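Local coordinates for protein NAD(P)H-flavin oxidoreductase (Agrobacterium tumefaciens str. C58, PDB 2FRE) that probably uses NAD(P)H to reduce flavin or related substrates, working as a dimeric, FMN-bound member of the nitroreductase family, at residues A46-A49 with P54-F57. Numbering follows the deposited sequence.
Sequences APSA and PWRF. With FMN (flavin mononucleotide), chain D.
Pro54 opens the contact with its CD, 3.8 Å from CB of Ser48, whose OG accepts a hydrogen bond from Gln53 N. The same CD also lies over one face of the Trp55 indole, offset toward its rim. Trp55 carries most of the meeting. With CG between the backbone N and the carbonyl carbon (chi1 43°), the six-membered end of the ring reaches the 46-49 loop, where CH2 comes 3.1 Å from Ala46 O and 3.4 Å from Pro47 O. Both oxygens lie near the ring plane at its edge, their C=O bonds side-on to CH2, so any C-H...O attraction is probably weak. Ala46 CB adds an apolar touch at 3.6 Å from CH2, and Ser48 CB comes in obliquely. Here an aromatic edge backs a cofactor loop: Pro47 CB approaches O3' of FMN at 3.3 Å, and Ala49 N, hydrogen-bonded to Asp113 OD2, lies against the flavin ring. Arg56 NH1 donates a hydrogen bond to Trp55 O from above the carbonyl plane. Strand 55-61 pairs antiparallel with strand 87-98, helix 110-127 meets both segments, Trp55 (on His44) and Phe57 pack on helix 33-44, and from Phe57 the sheet continues into a parallel strand of the second subunit.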
ATOM      1  N   ALA A  46      -5.344  -7.601   0.333  1.00 24.43           N
ATOM      2  CA  ALA A  46      -5.328  -6.241  -0.152  1.00 24.07           C
ATOM      3  C   ALA A  46      -6.202  -6.084  -1.388  1.00 24.22           C
ATOM      4  O   ALA A  46      -6.421  -7.046  -2.117  1.00 22.76           O
ATOM      5  CB  ALA A  46      -3.887  -5.791  -0.441  1.00 23.91           C
ATOM      6  N   PRO A  47      -6.680  -4.849  -1.650  1.00 24.78           N
ATOM      7  CA  PRO A  47      -7.368  -4.640  -2.918  1.00 24.13           C
ATOM      8  C   PRO A  47      -6.369  -4.555  -4.060  1.00 25.22           C
ATOM      9  O   PRO A  47      -5.163  -4.280  -3.837  1.00 24.72           O
ATOM     10  CB  PRO A  47      -8.062  -3.301  -2.721  1.00 24.52           C
ATOM     11  CG  PRO A  47      -7.078  -2.544  -1.800  1.00 23.58           C
ATOM     12  CD  PRO A  47      -6.594  -3.606  -0.853  1.00 24.34           C
ATOM     13  N   SER A  48      -6.869  -4.797  -5.274  1.00 24.63           N
ATOM     14  CA  SER A  48      -6.064  -4.699  -6.467  1.00 24.60           C
ATOM     15  C   SER A  48      -6.983  -4.501  -7.654  1.00 24.98           C
ATOM     16  O   SER A  48      -8.116  -4.947  -7.638  1.00 24.45           O
ATOM     17  CB  SER A  48      -5.212  -5.952  -6.690  1.00 24.52           C
ATOM     18  OG  SER A  48      -6.017  -7.125  -6.783  1.00 24.15           O
ATOM     19  N   ALA A  49      -6.481  -3.836  -8.680  1.00 24.97           N
ATOM     20  CA  ALA A  49      -7.248  -3.679  -9.908  1.00 24.88           C
ATOM     21  C   ALA A  49      -7.729  -5.041 -10.401  1.00 24.68           C
ATOM     22  O   ALA A  49      -6.974  -6.025 -10.459  1.00 24.73           O
ATOM     23  CB  ALA A  49      -6.439  -2.969 -11.000  1.00 24.83           C
ATOM     24  N   PRO A  54      -1.802  -9.306  -7.945  1.00 24.48           N
ATOM     25  CA  PRO A  54      -0.530  -9.492  -8.655  1.00 25.11           C
ATOM     26  C   PRO A  54       0.699  -9.722  -7.759  1.00 25.00           C
ATOM     27  O   PRO A  54       1.748 -10.107  -8.256  1.00 26.18           O
ATOM     28  CB  PRO A  54      -0.382  -8.184  -9.445  1.00 25.36           C
ATOM     29  CG  PRO A  54      -1.061  -7.152  -8.541  1.00 25.06           C
ATOM     30  CD  PRO A  54      -2.236  -7.896  -7.950  1.00 24.84           C
ATOM     31  N   TRP A  55       0.561  -9.493  -6.465  1.00 24.49           N
ATOM     32  CA  TRP A  55       1.647  -9.732  -5.507  1.00 25.02           C
ATOM     33  C   TRP A  55       2.039 -11.202  -5.349  1.00 25.16           C
ATOM     34  O   TRP A  55       1.200 -12.107  -5.410  1.00 25.54           O
ATOM     35  CB  TRP A  55       1.269  -9.196  -4.121  1.00 24.87           C
ATOM     36  CG  TRP A  55      -0.162  -9.514  -3.743  1.00 25.13           C
ATOM     37  CD1 TRP A  55      -0.668 -10.711  -3.339  1.00 25.20           C
ATOM     38  CD2 TRP A  55      -1.263  -8.606  -3.791  1.00 25.07           C
ATOM     39  NE1 TRP A  55      -2.021 -10.607  -3.140  1.00 24.61           N
ATOM     40  CE2 TRP A  55      -2.409  -9.317  -3.402  1.00 25.10           C
ATOM     41  CE3 TRP A  55      -1.389  -7.261  -4.148  1.00 25.42           C
ATOM     42  CZ2 TRP A  55      -3.658  -8.717  -3.309  1.00 24.12           C
ATOM     43  CZ3 TRP A  55      -2.612  -6.675  -4.067  1.00 25.08           C
ATOM     44  CH2 TRP A  55      -3.746  -7.405  -3.663  1.00 24.40           C
ATOM     45  N   ARG A  56       3.332 -11.418  -5.123  1.00 25.10           N
ATOM     46  CA  ARG A  56       3.862 -12.682  -4.665  1.00 24.77           C
ATOM     47  C   ARG A  56       4.871 -12.398  -3.551  1.00 24.73           C
ATOM     48  O   ARG A  56       5.475 -11.314  -3.502  1.00 24.27           O
ATOM     49  CB  ARG A  56       4.560 -13.434  -5.799  1.00 25.35           C
ATOM     50  CG  ARG A  56       3.716 -13.652  -7.032  1.00 25.69           C
ATOM     51  CD  ARG A  56       2.605 -14.666  -6.815  1.00 26.92           C
ATOM     52  NE  ARG A  56       1.953 -14.986  -8.081  1.00 26.76           N
ATOM     53  CZ  ARG A  56       0.932 -14.294  -8.613  1.00 29.93           C
ATOM     54  NH1 ARG A  56       0.409 -13.235  -8.005  1.00 30.12           N
ATOM     55  NH2 ARG A  56       0.423 -14.666  -9.775  1.00 29.90           N
ATOM     56  N   PHE A  57       5.049 -13.380  -2.668  1.00 24.60           N
ATOM     57  CA  PHE A  57       6.001 -13.284  -1.538  1.00 24.18           C
ATOM     58  C   PHE A  57       6.898 -14.525  -1.481  1.00 23.68           C
ATOM     59  O   PHE A  57       6.407 -15.662  -1.415  1.00 24.41           O
ATOM     60  CB  PHE A  57       5.248 -13.157  -0.223  1.00 24.57           C
ATOM     61  CG  PHE A  57       4.146 -12.154  -0.277  1.00 24.27           C
ATOM     62  CD1 PHE A  57       4.424 -10.806  -0.202  1.00 24.76           C
ATOM     63  CD2 PHE A  57       2.823 -12.559  -0.432  1.00 26.58           C
ATOM     64  CE1 PHE A  57       3.413  -9.873  -0.279  1.00 26.27           C
ATOM     65  CE2 PHE A  57       1.802 -11.611  -0.534  1.00 25.46           C
ATOM     66  CZ  PHE A  57       2.106 -10.273  -0.447  1.00 24.92           C
TER
HETATM   67  N1  FMN D1152     -13.437  -1.031  -9.211  1.00 23.67           N
HETATM   68  C2  FMN D1152     -14.288  -0.610 -10.227  1.00 23.08           C
HETATM   69  O2  FMN D1152     -15.492  -0.789 -10.064  1.00 22.75           O
HETATM   70  N3  FMN D1152     -13.807   0.050 -11.325  1.00 22.52           N
HETATM   71  C4  FMN D1152     -12.454   0.267 -11.469  1.00 23.37           C
HETATM   72  O4  FMN D1152     -12.043   1.086 -12.303  1.00 21.88           O
HETATM   73  C4A FMN D1152     -11.602  -0.180 -10.459  1.00 21.81           C
HETATM   74  N5  FMN D1152     -10.239   0.020 -10.561  1.00 24.13           N
HETATM   75  C5A FMN D1152      -9.406  -0.355  -9.524  1.00 22.05           C
HETATM   76  C6  FMN D1152      -8.044  -0.106  -9.615  1.00 23.87           C
HETATM   77  C7  FMN D1152      -7.178  -0.466  -8.575  1.00 22.18           C
HETATM   78  C7M FMN D1152      -5.869   0.271  -8.523  1.00 22.86           C
HETATM   79  C8  FMN D1152      -7.683  -1.077  -7.429  1.00 23.10           C
HETATM   80  C8M FMN D1152      -6.950  -0.963  -6.100  1.00 22.69           C
HETATM   81  C9  FMN D1152      -9.039  -1.339  -7.353  1.00 21.79           C
HETATM   82  C9A FMN D1152      -9.896  -0.984  -8.401  1.00 22.88           C
HETATM   83  N10 FMN D1152     -11.245  -1.256  -8.305  1.00 23.02           N
HETATM   84  C10 FMN D1152     -12.093  -0.821  -9.329  1.00 23.29           C
HETATM   85  C1' FMN D1152     -11.757  -2.233  -7.283  1.00 20.80           C
HETATM   86  C2' FMN D1152     -11.148  -3.639  -7.219  1.00 22.54           C
HETATM   87  O2' FMN D1152     -11.793  -4.506  -8.166  1.00 24.03           O
HETATM   88  C3' FMN D1152     -11.337  -4.221  -5.818  1.00 23.69           C
HETATM   89  O3' FMN D1152     -10.603  -3.442  -4.890  1.00 22.60           O
HETATM   90  C4' FMN D1152     -10.932  -5.713  -5.752  1.00 23.20           C
HETATM   91  O4' FMN D1152     -11.850  -6.517  -6.494  1.00 23.37           O
HETATM   92  C5' FMN D1152     -10.876  -6.268  -4.349  1.00 23.05           C
HETATM   93  O5' FMN D1152     -12.082  -6.029  -3.687  1.00 22.44           O
HETATM   94  P   FMN D1152     -12.185  -5.263  -2.282  1.00 23.47           P
HETATM   95  O1P FMN D1152     -11.616  -6.113  -1.197  1.00 20.79           O
HETATM   96  O2P FMN D1152     -11.418  -3.976  -2.422  1.00 21.97           O
HETATM   97  O3P FMN D1152     -13.634  -5.045  -1.959  1.00 20.73           O